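Local coordinates for protein CRISPR-associated endoribonuclease Cas6 1 (PDB 5YI6) that probably cleaves CRISPR transcripts as an RNA-binding endoribonuclease, yielding the short crRNAs that direct an archaeon's adaptive defence against viruses and other mobile elements, at residues E10-N15 and D76-L81; T17-N22 and G107-F112; N22-L27 and F57-I62; S37-Y42 and L99-L104. All blocks are in the same frame, centred on the assembly; numbering follows the deposited sequence.

Contact 1. Residues E10-N15 and D76-L81; sequences ELQTDN and DGKAYL. With PO4 (phosphate ion), chain H.
Leu-11 and Ala-79 hold the tight half of this contact, where two strands run antiparallel and exchange a pair of backbone hydrogen bonds, Leu-11 N to Ala-79 O (2.9 Å) and Ala-79 N to Leu-11 O (3.0 Å). Both side chains enter the buried face of the sheet, and Leu-11 CD1 lies 4.1 Å from Leu-81 CB. Beyond the paired strands Thr-13 N still reaches Gly-77 O at 2.7 Å, almost straight at 175°. The bent chain of Gln-12 (chi2 84°) brings NE2 to Asp-76 O, 2.8 Å away on a lone pair, and to Thr-13 O at 3.1 Å; both acceptors lie near the amide plane, so two bonds fix its rotation.

Apart from the Gln-12 amide, the face bearing Glu-10, Lys-78 and Tyr-80 is looser and more exposed. Lys-78, extended beyond CG, carries NZ 2.9 Å from O4 of a phosphate ion, whose O1 receives a bond from Tyr-80 OH (2.7 Å) at the ring edge. The ion probably comes from the crystallisation liquor. Arg-63 adds a cation-pi contact to Tyr-80. Such pairing of the first and third core strands is the central feature of the ferredoxin-like fold of Cas6 and other RAMP proteins.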
# COMPACT_ATOMS: atom_id res chain seq x y z
N GLU A 10 2.05 -2.97 -14.81
CA GLU A 10 1.10 -2.62 -15.86
C GLU A 10 0.24 -3.84 -16.13
O GLU A 10 0.75 -4.87 -16.59
CB GLU A 10 1.86 -2.18 -17.12
CG GLU A 10 2.87 -1.07 -16.78
CD GLU A 10 3.61 -0.51 -18.01
OE1 GLU A 10 3.41 -1.02 -19.13
OE2 GLU A 10 4.40 0.43 -17.83
N LEU A 11 -1.05 -3.74 -15.85
CA LEU A 11 -1.98 -4.85 -15.96
C LEU A 11 -2.94 -4.61 -17.12
O LEU A 11 -3.26 -3.46 -17.44
CB LEU A 11 -2.80 -5.01 -14.66
CG LEU A 11 -1.97 -5.15 -13.37
CD1 LEU A 11 -2.89 -5.15 -12.13
CD2 LEU A 11 -1.20 -6.45 -13.43
N GLN A 12 -3.44 -5.70 -17.69
CA GLN A 12 -4.36 -5.58 -18.83
C GLN A 12 -5.46 -6.62 -18.68
O GLN A 12 -5.16 -7.81 -18.55
CB GLN A 12 -3.60 -5.80 -20.16
CG GLN A 12 -4.51 -5.80 -21.40
CD GLN A 12 -4.78 -4.40 -21.88
OE1 GLN A 12 -3.87 -3.74 -22.37
NE2 GLN A 12 -6.03 -3.95 -21.78
N THR A 13 -6.71 -6.17 -18.67
CA THR A 13 -7.87 -7.06 -18.71
C THR A 13 -8.73 -6.67 -19.92
O THR A 13 -8.29 -5.90 -20.78
CB THR A 13 -8.64 -7.02 -17.40
OG1 THR A 13 -9.65 -8.04 -17.40
CG2 THR A 13 -9.30 -5.64 -17.17
N ASP A 14 -9.94 -7.21 -20.01
CA ASP A 14 -10.79 -6.88 -21.16
C ASP A 14 -11.19 -5.41 -21.17
O ASP A 14 -11.42 -4.80 -20.13
CB ASP A 14 -12.05 -7.73 -21.17
CG ASP A 14 -11.74 -9.19 -21.33
OD1 ASP A 14 -10.79 -9.52 -22.07
OD2 ASP A 14 -12.43 -10.00 -20.70
N ASN A 15 -11.30 -4.83 -22.38
CA ASN A 15 -11.88 -3.50 -22.48
C ASN A 15 -13.24 -3.45 -21.78
O ASN A 15 -13.99 -4.43 -21.75
CB ASN A 15 -12.08 -3.09 -23.95
CG ASN A 15 -10.78 -2.99 -24.71
OD1 ASN A 15 -9.74 -2.78 -24.12
ND2 ASN A 15 -10.84 -3.14 -26.03
N ASP A 76 -9.98 0.97 -21.66
CA ASP A 76 -9.02 0.23 -22.48
C ASP A 76 -8.51 -1.05 -21.81
O ASP A 76 -7.56 -1.65 -22.31
CB ASP A 76 -7.83 1.13 -22.85
CG ASP A 76 -7.04 1.63 -21.63
OD1 ASP A 76 -7.37 1.29 -20.47
OD2 ASP A 76 -6.09 2.42 -21.84
N GLY A 77 -9.11 -1.45 -20.69
CA GLY A 77 -8.69 -2.65 -20.00
C GLY A 77 -7.43 -2.50 -19.18
O GLY A 77 -7.05 -3.46 -18.48
N LYS A 78 -6.76 -1.35 -19.24
CA LYS A 78 -5.51 -1.19 -18.48
C LYS A 78 -5.78 -0.80 -17.04
O LYS A 78 -6.73 -0.08 -16.73
CB LYS A 78 -4.62 -0.14 -19.13
CG LYS A 78 -4.08 -0.61 -20.54
CD LYS A 78 -3.19 0.42 -21.18
CE LYS A 78 -2.70 -0.09 -22.55
NZ LYS A 78 -1.90 0.96 -23.23
N ALA A 79 -4.93 -1.30 -16.14
CA ALA A 79 -4.92 -0.85 -14.75
C ALA A 79 -3.47 -0.90 -14.27
O ALA A 79 -2.61 -1.50 -14.91
CB ALA A 79 -5.82 -1.69 -13.83
N TYR A 80 -3.19 -0.19 -13.18
CA TYR A 80 -1.82 -0.05 -12.71
C TYR A 80 -1.79 -0.36 -11.22
O TYR A 80 -2.62 0.16 -10.48
CB TYR A 80 -1.31 1.37 -12.96
CG TYR A 80 -1.32 1.64 -14.46
CD1 TYR A 80 -0.20 1.35 -15.23
CD2 TYR A 80 -2.47 2.12 -15.08
CE1 TYR A 80 -0.20 1.58 -16.60
CE2 TYR A 80 -2.50 2.30 -16.46
CZ TYR A 80 -1.36 2.04 -17.19
OH TYR A 80 -1.35 2.25 -18.55
N LEU A 81 -0.83 -1.17 -10.80
CA LEU A 81 -0.70 -1.52 -9.38
C LEU A 81 0.70 -1.12 -8.95
O LEU A 81 1.68 -1.59 -9.52
CB LEU A 81 -0.96 -3.03 -9.19
CG LEU A 81 -0.66 -3.62 -7.80
CD1 LEU A 81 -1.64 -2.96 -6.80
CD2 LEU A 81 -0.79 -5.13 -7.82
P PO4 H . 1.14 1.94 -21.36
O1 PO4 H . 1.00 2.10 -19.85
O2 PO4 H . 2.58 2.00 -21.82
O3 PO4 H . 0.38 3.09 -22.01
O4 PO4 H . 0.55 0.61 -21.77

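Contact 2. Residues T17-N22 and G107-F112; sequences TVIPYN and GNVEFF
Val-109 meets Thr-17 tip to tip, its CG2 lying 3.9 Å from Thr-17 CG2, and the same methyl rests 3.8 Å from Val-18 O. The other branch, CG1, turns to Ile-19 CD1 at 3.9 Å, the two side chains crossing at about a right angle. Ile-19 CD1 also comes within 3.8 Å of Phe-111 CZ, obliquely to the ring. With chi1 at -53° and chi2 at -48°, the isoleucine folds CD1 into the angle between valine and phenylalanine. Val-109 CG1 in turn sits over one face of the Phe-111 ring, offset toward its rim, so one methyl bridges isoleucine and ring.

In the next shell, Thr-17 turns its hydroxyl to Asp-14 O, which leaves the methyl to face Val-109. Leu-60 and Ile-62 extend the apolar cluster around Ile-19. Strand 17-20 is set by its backbone pairing with strand 71-74, and strand 109-118 by its neighbours 5-12 and 103-106; the two segments cross at 109°, with axes 8.9 Å apart at closest. No hydrogen bond passes between them. The chemistry is thus that of branched aliphatic groups and one aromatic ring, and between these two segments the small three-stranded sheet meets the large one through apolar side-chain contact.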
# COMPACT_ATOMS: atom_id res chain seq x y z
N THR A 17 -13.97 -3.19 -18.63
CA THR A 17 -14.18 -3.97 -17.40
C THR A 17 -14.38 -3.04 -16.20
O THR A 17 -13.68 -2.04 -16.06
CB THR A 17 -12.97 -4.88 -17.12
OG1 THR A 17 -12.84 -5.84 -18.17
CG2 THR A 17 -13.12 -5.61 -15.78
N VAL A 18 -15.29 -3.40 -15.30
CA VAL A 18 -15.50 -2.62 -14.07
C VAL A 18 -14.67 -3.22 -12.95
O VAL A 18 -14.73 -4.43 -12.71
CB VAL A 18 -16.98 -2.57 -13.67
CG1 VAL A 18 -17.12 -1.87 -12.30
CG2 VAL A 18 -17.81 -1.84 -14.74
N ILE A 19 -13.84 -2.41 -12.30
CA ILE A 19 -13.13 -2.81 -11.09
C ILE A 19 -13.97 -2.35 -9.90
O ILE A 19 -14.09 -1.14 -9.68
CB ILE A 19 -11.72 -2.21 -11.03
CG1 ILE A 19 -10.91 -2.52 -12.33
CG2 ILE A 19 -10.98 -2.64 -9.71
CD1 ILE A 19 -10.96 -3.93 -12.79
N PRO A 20 -14.54 -3.28 -9.12
CA PRO A 20 -15.45 -2.89 -8.03
C PRO A 20 -14.79 -1.95 -7.03
O PRO A 20 -13.57 -2.00 -6.81
CB PRO A 20 -15.77 -4.23 -7.35
CG PRO A 20 -15.50 -5.26 -8.37
CD PRO A 20 -14.36 -4.73 -9.21
N TYR A 21 -15.61 -1.07 -6.45
CA TYR A 21 -15.14 -0.18 -5.39
C TYR A 21 -14.56 -0.96 -4.22
O TYR A 21 -13.65 -0.47 -3.55
CB TYR A 21 -16.29 0.69 -4.86
CG TYR A 21 -16.74 1.71 -5.88
CD1 TYR A 21 -15.83 2.63 -6.39
CD2 TYR A 21 -18.06 1.75 -6.31
CE1 TYR A 21 -16.22 3.56 -7.35
CE2 TYR A 21 -18.46 2.68 -7.26
CZ TYR A 21 -17.53 3.58 -7.77
OH TYR A 21 -17.89 4.53 -8.71
N ASN A 22 -15.07 -2.16 -3.96
CA ASN A 22 -14.60 -2.91 -2.81
C ASN A 22 -13.47 -3.86 -3.17
O ASN A 22 -13.24 -4.84 -2.45
CB ASN A 22 -15.77 -3.66 -2.16
CG ASN A 22 -16.28 -4.82 -3.00
OD1 ASN A 22 -15.90 -4.99 -4.15
ND2 ASN A 22 -17.16 -5.63 -2.41
N GLY A 107 -10.64 -10.76 -7.46
CA GLY A 107 -12.07 -11.05 -7.45
C GLY A 107 -12.43 -11.80 -8.72
O GLY A 107 -11.90 -12.87 -9.02
N ASN A 108 -13.32 -11.21 -9.52
CA ASN A 108 -13.75 -11.82 -10.78
C ASN A 108 -13.02 -11.26 -11.99
O ASN A 108 -13.39 -11.57 -13.13
CB ASN A 108 -15.26 -11.66 -10.96
CG ASN A 108 -16.06 -12.43 -9.94
OD1 ASN A 108 -15.70 -13.55 -9.58
ND2 ASN A 108 -17.13 -11.82 -9.44
N VAL A 109 -12.03 -10.39 -11.79
CA VAL A 109 -11.34 -9.75 -12.92
C VAL A 109 -9.99 -10.43 -13.10
O VAL A 109 -9.20 -10.50 -12.17
CB VAL A 109 -11.15 -8.24 -12.69
CG1 VAL A 109 -10.33 -7.66 -13.85
CG2 VAL A 109 -12.52 -7.53 -12.47
N GLU A 110 -9.72 -10.88 -14.32
CA GLU A 110 -8.45 -11.49 -14.67
C GLU A 110 -7.57 -10.50 -15.43
O GLU A 110 -7.98 -9.97 -16.47
CB GLU A 110 -8.71 -12.73 -15.54
CG GLU A 110 -7.48 -13.53 -15.82
CD GLU A 110 -7.11 -14.39 -14.63
OE1 GLU A 110 -8.03 -14.73 -13.85
OE2 GLU A 110 -5.91 -14.70 -14.47
N PHE A 111 -6.36 -10.25 -14.92
CA PHE A 111 -5.38 -9.38 -15.57
C PHE A 111 -4.23 -10.18 -16.15
O PHE A 111 -3.77 -11.16 -15.55
CB PHE A 111 -4.79 -8.37 -14.57
CG PHE A 111 -5.78 -7.44 -14.01
CD1 PHE A 111 -6.15 -6.29 -14.71
CD2 PHE A 111 -6.30 -7.65 -12.73
CE1 PHE A 111 -7.05 -5.39 -14.18
CE2 PHE A 111 -7.21 -6.76 -12.19
CZ PHE A 111 -7.59 -5.61 -12.90
N PHE A 112 -3.71 -9.73 -17.29
CA PHE A 112 -2.38 -10.09 -17.71
C PHE A 112 -1.39 -9.11 -17.10
O PHE A 112 -1.65 -7.90 -17.06
CB PHE A 112 -2.25 -10.03 -19.24
CG PHE A 112 -3.06 -11.06 -19.96
CD1 PHE A 112 -2.56 -12.33 -20.18
CD2 PHE A 112 -4.33 -10.76 -20.43
CE1 PHE A 112 -3.31 -13.29 -20.85
CE2 PHE A 112 -5.09 -11.72 -21.09
CZ PHE A 112 -4.57 -12.98 -21.30

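Contact 3. Residues N22-L27 and F57-I62; sequences NHQYYL and FSLLQI
Gln-24 and Leu-59 have the nearest CA atoms of the two segments, 6.1 Å apart, where the first turn of helix 23-35 passes the irregular run that follows strand 56-57. The turn is closed by the bond from Leu-27 N to His-23 O, which puts His-23 and Leu-27 on the side facing 57-62, with Gln-24 flanking them.

His-23 supplies the polar link. Its CG lies between the backbone N and carbonyl carbon (chi1 74°), and the ring reaches across so that NE2 accepts from Leu-60 N at 3.0 Å, the donor tilted 23° out of the ring plane. ND1 bonds to Pro-20 O, consistent with a proton on ND1. Both ring nitrogens are thereby used, ND1 on the chain just before the helix and NE2 on 57-62.

In ferredoxin-like terms this is the main helix of the crossover between the first two core strands, and its inner side packs over the sheet. Leu-27 and Phe-57 slide past each other, with Leu-27 CG 3.9 Å from Phe-57 CE1. Leu-27 CD2 presses to 3.3 Å from Ser-58 O, a buried carbonyl with no polar partner in the model. Leu-59 CD2 crosses the Gln-24 chain, 3.4 Å from its CG, while the amide beyond is held by Met-232 O. Leu-59 O accepts from Ser-58 OG (2.7 Å) and, at the longer 3.2 Å, from Gln-61 NE2, the donors on opposite faces of its carbonyl plane.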
# COMPACT_ATOMS: atom_id res chain seq x y z
N ASN A 22 -15.07 -2.16 -3.96
CA ASN A 22 -14.60 -2.91 -2.81
C ASN A 22 -13.47 -3.86 -3.17
O ASN A 22 -13.24 -4.84 -2.45
CB ASN A 22 -15.77 -3.66 -2.16
CG ASN A 22 -16.28 -4.82 -3.00
OD1 ASN A 22 -15.90 -4.99 -4.15
ND2 ASN A 22 -17.16 -5.63 -2.41
N HIS A 23 -12.73 -3.58 -4.26
CA HIS A 23 -11.75 -4.57 -4.70
C HIS A 23 -10.56 -4.73 -3.76
O HIS A 23 -9.84 -5.71 -3.91
CB HIS A 23 -11.19 -4.23 -6.10
CG HIS A 23 -10.24 -3.08 -6.11
ND1 HIS A 23 -10.65 -1.77 -6.31
CD2 HIS A 23 -8.89 -3.03 -5.98
CE1 HIS A 23 -9.60 -0.97 -6.28
NE2 HIS A 23 -8.52 -1.71 -6.07
N GLN A 24 -10.27 -3.76 -2.88
CA GLN A 24 -8.98 -3.82 -2.16
C GLN A 24 -8.84 -5.14 -1.40
O GLN A 24 -7.76 -5.73 -1.38
CB GLN A 24 -8.83 -2.64 -1.20
CG GLN A 24 -7.37 -2.40 -0.69
CD GLN A 24 -6.90 -3.38 0.36
OE1 GLN A 24 -7.71 -3.92 1.15
NE2 GLN A 24 -5.57 -3.63 0.39
N TYR A 25 -9.91 -5.59 -0.75
CA TYR A 25 -9.85 -6.83 0.04
C TYR A 25 -9.44 -8.03 -0.83
O TYR A 25 -8.59 -8.87 -0.41
CB TYR A 25 -11.22 -7.04 0.68
CG TYR A 25 -11.38 -8.33 1.44
CD1 TYR A 25 -10.83 -8.48 2.69
CD2 TYR A 25 -12.12 -9.38 0.90
CE1 TYR A 25 -10.99 -9.65 3.40
CE2 TYR A 25 -12.30 -10.56 1.61
CZ TYR A 25 -11.72 -10.69 2.87
OH TYR A 25 -11.88 -11.84 3.61
N TYR A 26 -10.00 -8.11 -2.04
CA TYR A 26 -9.67 -9.21 -2.96
C TYR A 26 -8.29 -9.05 -3.56
O TYR A 26 -7.60 -10.05 -3.82
CB TYR A 26 -10.72 -9.28 -4.07
CG TYR A 26 -12.07 -9.43 -3.44
CD1 TYR A 26 -12.49 -10.67 -2.98
CD2 TYR A 26 -12.91 -8.34 -3.24
CE1 TYR A 26 -13.72 -10.83 -2.36
CE2 TYR A 26 -14.16 -8.49 -2.62
CZ TYR A 26 -14.54 -9.74 -2.19
OH TYR A 26 -15.76 -9.90 -1.57
N LEU A 27 -7.87 -7.80 -3.79
CA LEU A 27 -6.52 -7.54 -4.25
C LEU A 27 -5.50 -8.01 -3.21
O LEU A 27 -4.53 -8.70 -3.53
CB LEU A 27 -6.37 -6.02 -4.52
CG LEU A 27 -4.94 -5.52 -4.76
CD1 LEU A 27 -4.33 -6.13 -6.07
CD2 LEU A 27 -4.94 -3.98 -4.84
N PHE A 57 1.37 -1.76 -1.08
CA PHE A 57 0.94 -1.64 -2.45
C PHE A 57 -0.32 -0.79 -2.47
O PHE A 57 -0.99 -0.57 -1.44
CB PHE A 57 0.74 -3.01 -3.14
CG PHE A 57 -0.11 -4.00 -2.35
CD1 PHE A 57 -1.49 -4.11 -2.61
CD2 PHE A 57 0.48 -4.86 -1.42
CE1 PHE A 57 -2.27 -5.05 -1.90
CE2 PHE A 57 -0.29 -5.79 -0.69
CZ PHE A 57 -1.67 -5.89 -0.94
N SER A 58 -0.63 -0.30 -3.66
CA SER A 58 -1.72 0.65 -3.84
C SER A 58 -3.03 -0.09 -4.13
O SER A 58 -3.07 -1.31 -4.28
CB SER A 58 -1.39 1.59 -5.02
OG SER A 58 -1.48 0.88 -6.26
N LEU A 59 -4.13 0.68 -4.20
CA LEU A 59 -5.32 0.21 -4.89
C LEU A 59 -5.00 0.09 -6.39
O LEU A 59 -4.06 0.71 -6.88
CB LEU A 59 -6.47 1.19 -4.71
CG LEU A 59 -6.78 1.66 -3.29
CD1 LEU A 59 -7.89 2.72 -3.31
CD2 LEU A 59 -7.18 0.48 -2.52
N LEU A 60 -5.87 -0.63 -7.11
CA LEU A 60 -5.76 -0.64 -8.57
C LEU A 60 -6.10 0.74 -9.10
O LEU A 60 -7.13 1.32 -8.73
CB LEU A 60 -6.70 -1.71 -9.17
CG LEU A 60 -6.30 -3.16 -8.87
CD1 LEU A 60 -7.42 -4.18 -9.23
CD2 LEU A 60 -4.97 -3.56 -9.59
N GLN A 61 -5.24 1.28 -9.94
CA GLN A 61 -5.44 2.62 -10.48
C GLN A 61 -5.87 2.51 -11.94
O GLN A 61 -5.28 1.76 -12.71
CB GLN A 61 -4.14 3.44 -10.43
CG GLN A 61 -3.50 3.50 -8.99
CD GLN A 61 -4.28 4.36 -8.01
OE1 GLN A 61 -4.60 5.51 -8.31
NE2 GLN A 61 -4.56 3.82 -6.79
N ILE A 62 -6.88 3.29 -12.32
CA ILE A 62 -7.39 3.28 -13.69
C ILE A 62 -7.25 4.69 -14.25
O ILE A 62 -7.68 5.66 -13.61
CB ILE A 62 -8.85 2.82 -13.75
CG1 ILE A 62 -8.99 1.41 -13.19
CG2 ILE A 62 -9.43 2.98 -15.22
CD1 ILE A 62 -10.41 0.94 -13.13

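Contact 4. Residues S37-Y42 and L99-L104; sequences SANPAY and LEDGKL. With PO4 (phosphate ion), chain I.
A capped helix start meets a helix end here, and Tyr-42 and Asp-101 join them: the short helix 40-43 lies against the last turn of helix 88-101. Tyr-42 OH donates to Asp-101 OD2 at 2.8 Å. That oxygen lies in the plane of the tyrosine ring, at its edge, and is used on its anti side; ring and carboxylate planes stand 79° apart. The aspartate reaches over with CG anti to its backbone nitrogen (chi1 175°). Lys-34 forms a salt bridge with the same OD2, so the tyrosine and a positive charge share one acceptor, which would be expected to stabilise the carboxylate as an anion.

A water adds a second route, accepting from Asn-39 ND2 (3.0 Å) and donating to Asp-101 OD2 (3.2 Å). Asn-39 is the N-cap residue: its OD1 accepts from Ala-41 N at 2.9 Å, the donor well above the carbonyl plane. Before it, Ser-37 OG accepts from Asn-39 N in an ST turn and bonds to a phosphate ion, probably from the crystallisation liquor. Ala-41 CB touches the Glu-100 carboxylate, 3.7 Å from CD; Glu-100 OE1 is salt-bridged to Arg-45, which also holds Ala-41 O.

Past Asp-101, Gly-102 leaves the helix with positive phi (89°) and strand 103-106 begins, a junction that fits the passage from the second helix to the C-terminal hairpin of a ferredoxin-like domain, here strands 103-106 and 109-118.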
# COMPACT_ATOMS: atom_id res chain seq x y z
N SER A 37 2.57 -18.69 -2.71
CA SER A 37 2.24 -19.74 -3.67
C SER A 37 3.30 -20.85 -3.72
O SER A 37 4.50 -20.61 -3.59
CB SER A 37 2.10 -19.11 -5.07
OG SER A 37 1.88 -20.12 -6.03
N ALA A 38 2.84 -22.09 -3.96
CA ALA A 38 3.74 -23.20 -4.23
C ALA A 38 4.25 -23.18 -5.66
O ALA A 38 5.17 -23.94 -5.97
CB ALA A 38 3.04 -24.54 -3.96
N ASN A 39 3.67 -22.35 -6.52
CA ASN A 39 4.19 -22.20 -7.87
C ASN A 39 5.70 -21.92 -7.80
O ASN A 39 6.12 -20.98 -7.09
CB ASN A 39 3.46 -21.05 -8.58
CG ASN A 39 3.89 -20.87 -10.03
OD1 ASN A 39 4.93 -21.37 -10.46
ND2 ASN A 39 3.10 -20.11 -10.79
N PRO A 40 6.54 -22.70 -8.48
CA PRO A 40 7.98 -22.43 -8.45
C PRO A 40 8.36 -21.05 -8.93
O PRO A 40 9.44 -20.57 -8.56
CB PRO A 40 8.57 -23.52 -9.36
CG PRO A 40 7.57 -24.61 -9.34
CD PRO A 40 6.23 -24.02 -9.06
N ALA A 41 7.50 -20.37 -9.71
CA ALA A 41 7.78 -18.99 -10.07
C ALA A 41 7.95 -18.11 -8.84
O ALA A 41 8.68 -17.11 -8.90
CB ALA A 41 6.64 -18.43 -10.96
N TYR A 42 7.30 -18.44 -7.73
CA TYR A 42 7.42 -17.67 -6.50
C TYR A 42 8.21 -18.39 -5.42
O TYR A 42 8.93 -17.75 -4.65
CB TYR A 42 6.03 -17.34 -5.93
CG TYR A 42 5.18 -16.55 -6.92
CD1 TYR A 42 5.38 -15.18 -7.09
CD2 TYR A 42 4.17 -17.18 -7.67
CE1 TYR A 42 4.58 -14.43 -7.99
CE2 TYR A 42 3.37 -16.43 -8.59
CZ TYR A 42 3.58 -15.07 -8.73
OH TYR A 42 2.81 -14.33 -9.62
N LEU A 99 6.01 -11.61 -13.28
CA LEU A 99 6.17 -11.57 -14.74
C LEU A 99 6.21 -12.98 -15.33
O LEU A 99 5.64 -13.21 -16.40
CB LEU A 99 7.43 -10.79 -15.14
CG LEU A 99 7.27 -9.29 -14.94
CD1 LEU A 99 8.60 -8.59 -15.11
CD2 LEU A 99 6.20 -8.70 -15.88
N GLU A 100 6.86 -13.93 -14.64
CA GLU A 100 6.89 -15.31 -15.13
C GLU A 100 5.50 -15.95 -15.08
O GLU A 100 5.07 -16.63 -16.02
CB GLU A 100 7.90 -16.14 -14.32
CG GLU A 100 7.90 -17.63 -14.73
CD GLU A 100 8.88 -18.50 -13.95
OE1 GLU A 100 9.78 -17.98 -13.27
OE2 GLU A 100 8.74 -19.73 -14.04
N ASP A 101 4.79 -15.78 -13.97
CA ASP A 101 3.41 -16.23 -13.85
C ASP A 101 2.54 -15.59 -14.94
O ASP A 101 1.89 -16.28 -15.74
CB ASP A 101 2.94 -15.86 -12.42
CG ASP A 101 1.49 -16.15 -12.15
OD1 ASP A 101 0.72 -16.50 -13.07
OD2 ASP A 101 1.10 -16.02 -10.97
N GLY A 102 2.53 -14.26 -14.98
CA GLY A 102 1.90 -13.52 -16.05
C GLY A 102 0.43 -13.19 -15.85
O GLY A 102 -0.14 -12.46 -16.68
N LYS A 103 -0.20 -13.71 -14.80
CA LYS A 103 -1.62 -13.47 -14.58
C LYS A 103 -1.91 -13.13 -13.13
O LYS A 103 -1.30 -13.67 -12.21
CB LYS A 103 -2.47 -14.68 -15.01
CG LYS A 103 -2.25 -15.04 -16.47
CD LYS A 103 -3.43 -15.77 -17.05
CE LYS A 103 -4.53 -14.74 -17.36
NZ LYS A 103 -5.81 -15.34 -17.83
N LEU A 104 -2.86 -12.22 -12.93
CA LEU A 104 -3.28 -11.82 -11.59
C LEU A 104 -4.79 -11.72 -11.59
O LEU A 104 -5.36 -10.94 -12.35
CB LEU A 104 -2.66 -10.47 -11.18
CG LEU A 104 -3.12 -9.92 -9.82
CD1 LEU A 104 -2.50 -10.74 -8.71
CD2 LEU A 104 -2.71 -8.46 -9.69
P PO4 I . -1.81 -18.61 -7.49
O1 PO4 I . -1.87 -17.59 -6.37
O2 PO4 I . -2.65 -19.82 -7.10
O3 PO4 I . -0.39 -19.09 -7.74
O4 PO4 I . -2.39 -17.99 -8.75
O HOH W 1 0.51 -18.90 -9.83

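In the fold
All four contacts belong to the N-terminal, ferredoxin-like half of the chain. Contacts 1 and 2 lie about 9 Å apart, centre to centre, as do contacts 2 and 3; contact 4 stands 18 to 19 Å from each of the others. Contacts 1, 2 and 4 reach the same five-stranded sheet, through strands 5-12, 78-85, 109-118 and 103-106, while contact 3 sets helix 23-35 against the run after edge strand 56-57. Along the chain, contact 3 is nested within the loops closed by contacts 1 and 2, and contact 4 within that of contact 2. Distant sequence thus converges on one core; contact 3 comes nearest the active site assigned by similarity, while contact 2 lies away from it.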